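Long-range contacts in Arf-GAP (Mus musculus, PDB 5C79), which activates GTP hydrolysis by Arf1 in a phosphatidylinositol 4,5-bisphosphate-dependent manner, and here binds a short-chain form of that lipid through its PH domain: residues C61-G66 / S123-S128; G43-K48 / Y108-E113. One frame throughout, in Å; residues are numbered along the deposited sequence.

Overall arrangement
The chain enters strand 41-48, which supplies the first half of contact 2, and runs on into strand 56-64, whose end supplies the first half of contact 1. Strand 106-111 then returns to pair with strand 41-48, closing contact 2 over 59 residues. Helix 115-135 follows directly and closes contact 1 over 56 residues. The two closures cross, since their segments alternate along the chain. Contact 2 joins the first and last strands of the PH fold, and contact 1 lays the C-terminal helix against the sheet. Their centres are about 14 Å apart. They meet at Cys61: its SG packs on Leu45 CB, and its O probably accepts a hydrogen bond from Gly43 N.

Contact 1: residues C61-G66 / S123-S128; sequences CAVKNG and SVLTNS
Val63 of strand 61-64 points its side chain at helix 123-128 and touches three of its residues, all buried. Its CB lies 4.1 Å from Val124 CG1. The two methyls then part company. CG1 stands anti to the backbone N (chi1 -179°), which turns it toward Ser128, 3.5 Å from Ser128 OG and near its CB. CG2, on the other branch, meets Leu125 CD2 at 3.7 Å, and the two side chains cross at about a right angle. Ser128 OG also faces Gly66, with Gly66 CA 3.2 Å away. A water ties this end together. It accepts from Gly66 N at 3.1 Å and is hydrogen-bonded to Ser128 OG at 2.6 Å, which gives both polar groups a partner inside a buried contact. Gly66 has a positive phi of 74°, which favours glycine in the turn after the strand. The axes of the two segments come within 9.2 Å, at 32° to each other. This is the C-terminal helix of a PH domain packed on its sheet. Trp121 of the same helix and Leu68 of strand 67-70 also touch Val63, while Leu84 touches Leu125 and Ser128.

Contact 2: residues G43-K48 / Y108-E113; sequences GFLLKK and YHFQAE. With PBU ((2R)-3-{[(R)-hydroxy{[(1R,2R,3S,4R,5R,6S)-2,3,6-trihydroxy-4,5-bis(phosphonooxy)cyclohexyl]oxy}phosphoryl]oxy}propane-1 ,2-diyl dibutanoate), chain C.
Leu45 and Phe110 meet at about a right angle in the core of the PH domain, where strand 43-48 pairs antiparallel with strand 108-111. Leu45 CD1 sits over one face of the Phe110 ring, 4.0 Å from its centroid, in a CH-pi contact offset toward the rim. The other methyl, CD2, turns to Ala112. Two residues on, on the same face, Lys47 forms a non-hydrogen-bonded pair with Phe110, and its CB lies obliquely by that ring. Lys47 CD reaches the edge of the Tyr108 ring in its plane, 3.8 Å from Tyr108 CD2. The lysine chain starts extended, then bends at chi3 (66°) and chi4 (79°), which carries the amine away from the strand pair to the lipid headgroup. There NZ donates to O52 of the 5-phosphate at 2.7 Å and to O43 of the 4-phosphate at 2.9 Å. Arg53, Gln57, Arg59, His72, Ala73 and Arg106 also hydrogen-bond the lipid. A methionine in place of Lys47 would probably leave both phosphates without this shared donor and positive charge.

Leu46 and Gln111 form the hydrogen-bonded pair on the other face of the sheet. Their side chains lie side by side and point the same way, with Leu46 CD1 3.8 Å from Gln111 OE1. Gln111 NE2 is held by Ser98, and Trp56 touches both side chains. Leu46 and Trp56 also line a second site for the lipid. Farther along, beyond the Leu46-Gln111 pair, Lys48 CB packs on His109 CB, while the imidazole bonds Asp100 through ND1. Water bridges Lys48 O to His109 N. Beside it, Lys48 N donates to His109 O at 3.0 Å, with an angle of 170° at the hydrogen.

Contact 1: residues C61-G66 / S123-S128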
ATOM      1  N   CYS A  61      -0.744   7.367  -3.740  1.00 18.03           N
ATOM      2  CA  CYS A  61       0.251   6.416  -3.232  1.00 18.15           C
ATOM      3  C   CYS A  61       1.217   6.055  -4.340  1.00 18.85           C
ATOM      4  O   CYS A  61       0.826   5.948  -5.490  1.00 20.93           O
ATOM      5  CB  CYS A  61      -0.443   5.143  -2.743  1.00 18.43           C
ATOM      6  SG  CYS A  61      -1.406   5.410  -1.262  1.00 18.89           S
ATOM      7  N   ALA A  62       2.469   5.838  -3.975  1.00 19.44           N
ATOM      8  CA  ALA A  62       3.460   5.393  -4.942  1.00 19.50           C
ATOM      9  C   ALA A  62       4.457   4.443  -4.272  1.00 19.48           C
ATOM     10  O   ALA A  62       4.845   4.664  -3.124  1.00 19.48           O
ATOM     11  CB  ALA A  62       4.187   6.578  -5.549  1.00 21.64           C
ATOM     12  N   VAL A  63       4.901   3.465  -5.037  1.00 17.59           N
ATOM     13  CA  VAL A  63       5.967   2.550  -4.637  1.00 19.80           C
ATOM     14  C   VAL A  63       7.202   2.731  -5.521  1.00 18.10           C
ATOM     15  O   VAL A  63       7.116   2.710  -6.760  1.00 18.89           O
ATOM     16  CB  VAL A  63       5.541   1.082  -4.705  1.00 19.31           C
ATOM     17  CG1 VAL A  63       6.689   0.184  -4.242  1.00 19.76           C
ATOM     18  CG2 VAL A  63       4.313   0.849  -3.858  1.00 20.68           C
ATOM     19  N   LYS A  64       8.331   2.964  -4.876  1.00 18.40           N
ATOM     20  CA  LYS A  64       9.613   3.132  -5.574  1.00 20.49           C
ATOM     21  C   LYS A  64      10.739   2.937  -4.575  1.00 20.72           C
ATOM     22  O   LYS A  64      10.647   3.354  -3.423  1.00 19.61           O
ATOM     23  CB  LYS A  64       9.744   4.500  -6.234  1.00 23.48           C
ATOM     24  CG  LYS A  64      10.771   4.534  -7.355  1.00 26.52           C
ATOM     25  CD  LYS A  64      10.576   5.714  -8.283  1.00 30.27           C
ATOM     26  CE  LYS A  64      11.772   5.871  -9.212  1.00 33.87           C
ATOM     27  NZ  LYS A  64      11.576   7.074 -10.065  1.00 39.49           N
ATOM     28  N   ASN A  65      11.813   2.316  -5.038  1.00 21.62           N
ATOM     29  CA  ASN A  65      12.991   2.055  -4.190  1.00 22.30           C
ATOM     30  C   ASN A  65      12.676   1.420  -2.835  1.00 22.65           C
ATOM     31  O   ASN A  65      13.266   1.782  -1.819  1.00 21.33           O
ATOM     32  CB  ASN A  65      13.784   3.362  -3.957  1.00 26.44           C
ATOM     33  CG  ASN A  65      14.115   4.092  -5.235  1.00 27.89           C
ATOM     34  OD1 ASN A  65      13.767   5.247  -5.372  1.00 35.48           O
ATOM     35  ND2 ASN A  65      14.736   3.432  -6.163  1.00 29.46           N
ATOM     36  N   GLY A  66      11.731   0.474  -2.811  1.00 18.36           N
ATOM     37  CA  GLY A  66      11.389  -0.262  -1.613  1.00 18.57           C
ATOM     38  C   GLY A  66      10.590   0.503  -0.584  1.00 18.90           C
ATOM     39  O   GLY A  66      10.460   0.052   0.546  1.00 19.19           O
ATOM     40  N   SER A 123       0.808  -7.271  -5.590  1.00 17.37           N
ATOM     41  CA  SER A 123       1.955  -7.831  -6.354  1.00 18.65           C
ATOM     42  C   SER A 123       3.157  -6.879  -6.363  1.00 18.46           C
ATOM     43  O   SER A 123       4.293  -7.315  -6.138  1.00 17.42           O
ATOM     44  CB  SER A 123       1.530  -8.156  -7.792  1.00 20.01           C
ATOM     45  OG  SER A 123       0.566  -9.213  -7.785  1.00 18.96           O
ATOM     46  N   VAL A 124       2.895  -5.600  -6.628  1.00 17.19           N
ATOM     47  CA  VAL A 124       3.954  -4.589  -6.663  1.00 16.30           C
ATOM     48  C   VAL A 124       4.579  -4.416  -5.281  1.00 15.98           C
ATOM     49  O   VAL A 124       5.817  -4.351  -5.141  1.00 16.26           O
ATOM     50  CB  VAL A 124       3.460  -3.241  -7.206  1.00 16.80           C
ATOM     51  CG1 VAL A 124       4.498  -2.146  -6.981  1.00 17.61           C
ATOM     52  CG2 VAL A 124       3.153  -3.326  -8.710  1.00 16.21           C
ATOM     53  N   LEU A 125       3.741  -4.338  -4.252  1.00 15.60           N
ATOM     54  CA  LEU A 125       4.263  -4.216  -2.877  1.00 17.23           C
ATOM     55  C   LEU A 125       5.161  -5.401  -2.516  1.00 16.81           C
ATOM     56  O   LEU A 125       6.240  -5.245  -1.940  1.00 19.05           O
ATOM     57  CB  LEU A 125       3.127  -4.102  -1.873  1.00 17.66           C
ATOM     58  CG  LEU A 125       2.372  -2.756  -1.936  1.00 18.84           C
ATOM     59  CD1 LEU A 125       1.068  -2.856  -1.154  1.00 19.79           C
ATOM     60  CD2 LEU A 125       3.240  -1.666  -1.358  1.00 19.38           C
ATOM     61  N   THR A 126       4.695  -6.594  -2.855  1.00 18.09           N
ATOM     62  CA  THR A 126       5.475  -7.828  -2.671  1.00 20.15           C
ATOM     63  C   THR A 126       6.813  -7.845  -3.413  1.00 18.30           C
ATOM     64  O   THR A 126       7.877  -8.175  -2.845  1.00 18.85           O
ATOM     65  CB  THR A 126       4.656  -9.081  -3.081  1.00 23.13           C
ATOM     66  OG1 THR A 126       3.521  -9.172  -2.228  1.00 28.22           O
ATOM     67  CG2 THR A 126       5.493 -10.349  -2.858  1.00 26.52           C
ATOM     68  N   ASN A 127       6.753  -7.518  -4.687  1.00 18.17           N
ATOM     69  CA  ASN A 127       7.902  -7.458  -5.542  1.00 16.64           C
ATOM     70  C   ASN A 127       8.942  -6.454  -5.037  1.00 16.80           C
ATOM     71  O   ASN A 127      10.159  -6.718  -5.075  1.00 16.31           O
ATOM     72  CB  ASN A 127       7.478  -7.093  -6.958  1.00 16.40           C
ATOM     73  CG  ASN A 127       6.779  -8.241  -7.681  1.00 18.19           C
ATOM     74  OD1 ASN A 127       6.841  -9.408  -7.237  1.00 19.11           O
ATOM     75  ND2 ASN A 127       6.145  -7.930  -8.805  1.00 15.53           N
ATOM     76  N   SER A 128       8.447  -5.302  -4.623  1.00 15.97           N
ATOM     77  CA  SER A 128       9.289  -4.234  -4.070  1.00 16.02           C
ATOM     78  C   SER A 128      10.033  -4.728  -2.822  1.00 16.28           C
ATOM     79  O   SER A 128      11.249  -4.583  -2.685  1.00 16.65           O
ATOM     80  CB  SER A 128       8.459  -2.995  -3.770  1.00 16.30           C
ATOM     81  OG  SER A 128       9.313  -1.985  -3.276  1.00 17.82           O
TER
HETATM   82  O   HOH W   1      10.254  -0.634  -5.343  1.00 17.18           O

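Contact 2: residues G43-K48 / Y108-E113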
ATOM      1  N   GLY A  43      -0.283   5.493  -8.125  1.00 18.85           N
ATOM      2  CA  GLY A  43      -1.724   5.437  -8.203  1.00 20.32           C
ATOM      3  C   GLY A  43      -2.411   6.027  -6.992  1.00 19.89           C
ATOM      4  O   GLY A  43      -1.917   6.965  -6.365  1.00 22.49           O
ATOM      5  N   PHE A  44      -3.547   5.445  -6.688  1.00 21.58           N
ATOM      6  CA  PHE A  44      -4.361   5.824  -5.539  1.00 22.12           C
ATOM      7  C   PHE A  44      -4.797   4.581  -4.794  1.00 20.09           C
ATOM      8  O   PHE A  44      -4.973   3.507  -5.359  1.00 21.11           O
ATOM      9  CB  PHE A  44      -5.579   6.593  -6.024  1.00 23.39           C
ATOM     10  CG  PHE A  44      -5.242   7.888  -6.699  1.00 24.43           C
ATOM     11  CD1 PHE A  44      -5.009   7.946  -8.075  1.00 28.43           C
ATOM     12  CD2 PHE A  44      -5.146   9.035  -5.966  1.00 24.04           C
ATOM     13  CE1 PHE A  44      -4.686   9.156  -8.685  1.00 25.33           C
ATOM     14  CE2 PHE A  44      -4.828  10.244  -6.563  1.00 26.51           C
ATOM     15  CZ  PHE A  44      -4.588  10.293  -7.925  1.00 27.39           C
ATOM     16  N   LEU A  45      -4.946   4.736  -3.488  1.00 18.74           N
ATOM     17  CA  LEU A  45      -5.563   3.736  -2.626  1.00 18.35           C
ATOM     18  C   LEU A  45      -6.582   4.447  -1.725  1.00 17.94           C
ATOM     19  O   LEU A  45      -6.393   5.612  -1.388  1.00 18.71           O
ATOM     20  CB  LEU A  45      -4.525   3.043  -1.751  1.00 18.78           C
ATOM     21  CG  LEU A  45      -3.702   1.967  -2.476  1.00 19.08           C
ATOM     22  CD1 LEU A  45      -2.550   1.550  -1.579  1.00 18.52           C
ATOM     23  CD2 LEU A  45      -4.530   0.774  -2.872  1.00 20.70           C
ATOM     24  N   LEU A  46      -7.669   3.766  -1.393  1.00 17.65           N
ATOM     25  CA  LEU A  46      -8.560   4.215  -0.313  1.00 18.00           C
ATOM     26  C   LEU A  46      -7.870   3.835   1.008  1.00 18.95           C
ATOM     27  O   LEU A  46      -7.455   2.709   1.159  1.00 18.30           O
ATOM     28  CB  LEU A  46      -9.933   3.553  -0.424  1.00 19.84           C
ATOM     29  CG  LEU A  46     -10.723   3.866  -1.679  1.00 21.40           C
ATOM     30  CD1 LEU A  46     -11.969   3.008  -1.746  1.00 24.52           C
ATOM     31  CD2 LEU A  46     -11.091   5.345  -1.668  1.00 23.05           C
ATOM     32  N   LYS A  47      -7.761   4.792   1.928  1.00 19.39           N
ATOM     33  CA  LYS A  47      -7.188   4.563   3.265  1.00 20.35           C
ATOM     34  C   LYS A  47      -8.269   4.845   4.280  1.00 20.41           C
ATOM     35  O   LYS A  47      -8.838   5.923   4.274  1.00 18.19           O
ATOM     36  CB  LYS A  47      -5.987   5.440   3.501  1.00 20.52           C
ATOM     37  CG  LYS A  47      -5.527   5.376   4.981  1.00 23.52           C
ATOM     38  CD  LYS A  47      -4.324   6.182   5.353  1.00 24.42           C
ATOM     39  CE  LYS A  47      -4.507   7.673   5.261  1.00 24.79           C
ATOM     40  NZ  LYS A  47      -5.227   8.385   6.344  1.00 24.20           N
ATOM     41  N   LYS A  48      -8.578   3.873   5.133  1.00 20.71           N
ATOM     42  CA  LYS A  48      -9.662   4.048   6.118  1.00 20.90           C
ATOM     43  C   LYS A  48      -9.235   5.005   7.231  1.00 19.58           C
ATOM     44  O   LYS A  48      -8.153   4.825   7.824  1.00 19.86           O
ATOM     45  CB  LYS A  48     -10.087   2.726   6.742  1.00 24.55           C
ATOM     46  CG  LYS A  48     -11.464   2.833   7.385  1.00 28.76           C
ATOM     47  CD  LYS A  48     -11.949   1.542   8.000  1.00 33.41           C
ATOM     48  CE  LYS A  48     -12.381   0.489   6.996  1.00 38.98           C
ATOM     49  NZ  LYS A  48     -13.619   0.901   6.270  1.00 42.60           N
ATOM     50  N   TYR A 108      -2.158   0.126   8.494  1.00 20.31           N
ATOM     51  CA  TYR A 108      -2.937   0.824   7.495  1.00 20.08           C
ATOM     52  C   TYR A 108      -3.998  -0.093   6.912  1.00 18.34           C
ATOM     53  O   TYR A 108      -3.700  -1.253   6.597  1.00 21.56           O
ATOM     54  CB  TYR A 108      -2.021   1.326   6.397  1.00 20.68           C
ATOM     55  CG  TYR A 108      -1.188   2.502   6.779  1.00 21.57           C
ATOM     56  CD1 TYR A 108       0.080   2.335   7.364  1.00 23.10           C
ATOM     57  CD2 TYR A 108      -1.639   3.794   6.533  1.00 21.76           C
ATOM     58  CE1 TYR A 108       0.841   3.449   7.714  1.00 23.81           C
ATOM     59  CE2 TYR A 108      -0.859   4.897   6.859  1.00 24.80           C
ATOM     60  CZ  TYR A 108       0.358   4.720   7.477  1.00 23.89           C
ATOM     61  OH  TYR A 108       1.111   5.867   7.733  1.00 23.59           O
ATOM     62  N   HIS A 109      -5.237   0.397   6.790  1.00 17.72           N
ATOM     63  CA  HIS A 109      -6.314  -0.379   6.158  1.00 17.96           C
ATOM     64  C   HIS A 109      -6.541   0.251   4.809  1.00 17.26           C
ATOM     65  O   HIS A 109      -6.987   1.402   4.744  1.00 17.53           O
ATOM     66  CB  HIS A 109      -7.617  -0.361   6.946  1.00 20.52           C
ATOM     67  CG  HIS A 109      -7.430  -0.779   8.356  1.00 23.25           C
ATOM     68  ND1 HIS A 109      -7.044  -2.058   8.692  1.00 25.23           N
ATOM     69  CD2 HIS A 109      -7.477  -0.081   9.511  1.00 25.31           C
ATOM     70  CE1 HIS A 109      -6.916  -2.148  10.002  1.00 26.10           C
ATOM     71  NE2 HIS A 109      -7.170  -0.961  10.525  1.00 26.52           N
ATOM     72  N   PHE A 110      -6.239  -0.494   3.748  1.00 15.94           N
ATOM     73  CA  PHE A 110      -6.364   0.017   2.384  1.00 16.79           C
ATOM     74  C   PHE A 110      -7.455  -0.714   1.630  1.00 18.25           C
ATOM     75  O   PHE A 110      -7.806  -1.845   1.964  1.00 18.97           O
ATOM     76  CB  PHE A 110      -5.064  -0.161   1.596  1.00 16.78           C
ATOM     77  CG  PHE A 110      -3.926   0.726   2.040  1.00 16.94           C
ATOM     78  CD1 PHE A 110      -4.024   2.114   1.983  1.00 17.54           C
ATOM     79  CD2 PHE A 110      -2.733   0.173   2.502  1.00 16.65           C
ATOM     80  CE1 PHE A 110      -2.965   2.915   2.345  1.00 18.21           C
ATOM     81  CE2 PHE A 110      -1.668   0.966   2.874  1.00 16.54           C
ATOM     82  CZ  PHE A 110      -1.775   2.352   2.812  1.00 18.48           C
ATOM     83  N   GLN A 111      -7.979  -0.057   0.615  1.00 18.50           N
ATOM     84  CA  GLN A 111      -8.859  -0.707  -0.371  1.00 18.38           C
ATOM     85  C   GLN A 111      -8.496  -0.238  -1.757  1.00 18.23           C
ATOM     86  O   GLN A 111      -8.363   0.972  -2.013  1.00 19.85           O
ATOM     87  CB  GLN A 111     -10.328  -0.504  -0.022  1.00 19.55           C
ATOM     88  CG  GLN A 111     -11.278  -1.282  -0.903  1.00 20.61           C
ATOM     89  CD  GLN A 111     -12.719  -1.139  -0.495  1.00 22.24           C
ATOM     90  OE1 GLN A 111     -13.508  -0.452  -1.152  1.00 24.50           O
ATOM     91  NE2 GLN A 111     -13.088  -1.829   0.580  1.00 23.10           N
ATOM     92  N   ALA A 112      -8.324  -1.197  -2.669  1.00 17.99           N
ATOM     93  CA  ALA A 112      -8.097  -0.876  -4.076  1.00 20.44           C
ATOM     94  C   ALA A 112      -9.433  -0.617  -4.787  1.00 22.40           C
ATOM     95  O   ALA A 112     -10.499  -0.923  -4.282  1.00 21.51           O
ATOM     96  CB  ALA A 112      -7.369  -2.024  -4.764  1.00 20.72           C
ATOM     97  N   GLU A 113      -9.327  -0.121  -6.008  1.00 27.37           N
ATOM     98  CA  GLU A 113     -10.527   0.128  -6.863  1.00 31.85           C
ATOM     99  C   GLU A 113     -11.363  -1.090  -7.230  1.00 31.19           C
ATOM    100  O   GLU A 113     -12.599  -1.041  -7.206  1.00 32.59           O
ATOM    101  CB  GLU A 113     -10.086   0.814  -8.147  1.00 36.58           C
ATOM    102  CG  GLU A 113     -11.196   1.460  -8.978  1.00 43.61           C
ATOM    103  CD  GLU A 113     -10.657   2.044 -10.277  1.00 50.15           C
ATOM    104  OE1 GLU A 113      -9.417   2.320 -10.365  1.00 51.59           O
ATOM    105  OE2 GLU A 113     -11.479   2.229 -11.210  1.00 55.33           O
TER
HETATM  106  P1  PBU C 800     -10.719  14.319   8.210  1.00 46.95           P
HETATM  107  P4  PBU C 800      -5.039   8.982   9.864  1.00 37.29           P
HETATM  108  P5  PBU C 800      -4.173  12.170   6.248  1.00 31.91           P
HETATM  109  C3' PBU C 800     -12.589  15.251   9.763  1.00 58.50           C
HETATM  110  C2' PBU C 800     -12.425  15.376  11.260  1.00 64.65           C
HETATM  111  O2' PBU C 800     -13.251  14.397  11.915  1.00 62.72           O
HETATM  112  C1' PBU C 800     -12.667  16.842  11.652  1.00 69.42           C
HETATM  113  O1' PBU C 800     -11.703  17.186  12.636  1.00 72.26           O
HETATM  114  C1  PBU C 800      -8.635  12.638   8.561  1.00 35.70           C
HETATM  115  O1  PBU C 800      -9.299  13.865   8.872  1.00 42.78           O
HETATM  116  C2  PBU C 800      -8.842  11.564   9.656  1.00 35.88           C
HETATM  117  O2  PBU C 800      -8.409  11.913  10.973  1.00 37.00           O
HETATM  118  C3  PBU C 800      -8.041  10.345   9.325  1.00 35.96           C
HETATM  119  O3  PBU C 800      -8.175   9.368  10.391  1.00 36.95           O
HETATM  120  C4  PBU C 800      -6.604  10.807   9.053  1.00 36.50           C
HETATM  121  O4  PBU C 800      -5.916   9.660   8.749  1.00 33.81           O
HETATM  122  C5  PBU C 800      -6.375  11.736   7.890  1.00 34.06           C
HETATM  123  O5  PBU C 800      -4.987  12.101   7.650  1.00 33.96           O
HETATM  124  C6  PBU C 800      -7.159  12.962   8.252  1.00 35.52           C
HETATM  125  O6  PBU C 800      -7.014  13.781   7.126  1.00 33.03           O
HETATM  126  C7  PBU C 800     -14.704  14.589  11.848  1.00 67.79           C
HETATM  127  O7  PBU C 800     -15.331  14.307  10.840  1.00 64.53           O
HETATM  128  C8  PBU C 800     -15.433  15.083  13.078  1.00 69.41           C
HETATM  129  C9  PBU C 800     -15.774  13.871  13.928  1.00 69.75           C
HETATM  130  C10 PBU C 800     -14.516  13.063  14.152  1.00 70.48           C
HETATM  131  C11 PBU C 800     -10.725  18.248  12.483  1.00 76.42           C
HETATM  132  O11 PBU C 800     -10.331  18.593  11.382  1.00 76.59           O
HETATM  133  C12 PBU C 800     -10.217  18.913  13.734  1.00 80.64           C
HETATM  134  C13 PBU C 800     -11.423  19.425  14.513  1.00 80.47           C
HETATM  135  C14 PBU C 800     -12.017  18.350  15.397  1.00 80.63           C
HETATM  136  O41 PBU C 800      -5.849   8.125  10.831  1.00 35.33           O
HETATM  137  O42 PBU C 800      -4.228  10.163  10.368  1.00 37.36           O
HETATM  138  O43 PBU C 800      -4.318   7.973   9.016  1.00 35.38           O
HETATM  139  O51 PBU C 800      -2.767  12.005   6.804  1.00 34.54           O
HETATM  140  O52 PBU C 800      -4.663  10.901   5.560  1.00 33.64           O
HETATM  141  O53 PBU C 800      -4.383  13.331   5.370  1.00 27.98           O
HETATM  142  OP1 PBU C 800     -11.285  15.397   9.221  1.00 48.21           O
HETATM  143  OP2 PBU C 800     -11.597  13.087   8.076  1.00 45.84           O
HETATM  144  OP3 PBU C 800     -10.501  15.205   7.012  1.00 36.09           O
HETATM  145  O   HOH W   2      -6.702   1.473  -6.210  1.00 33.53           O
HETATM  146  O   HOH W   3      -5.975   2.930   7.962  1.00 22.45           O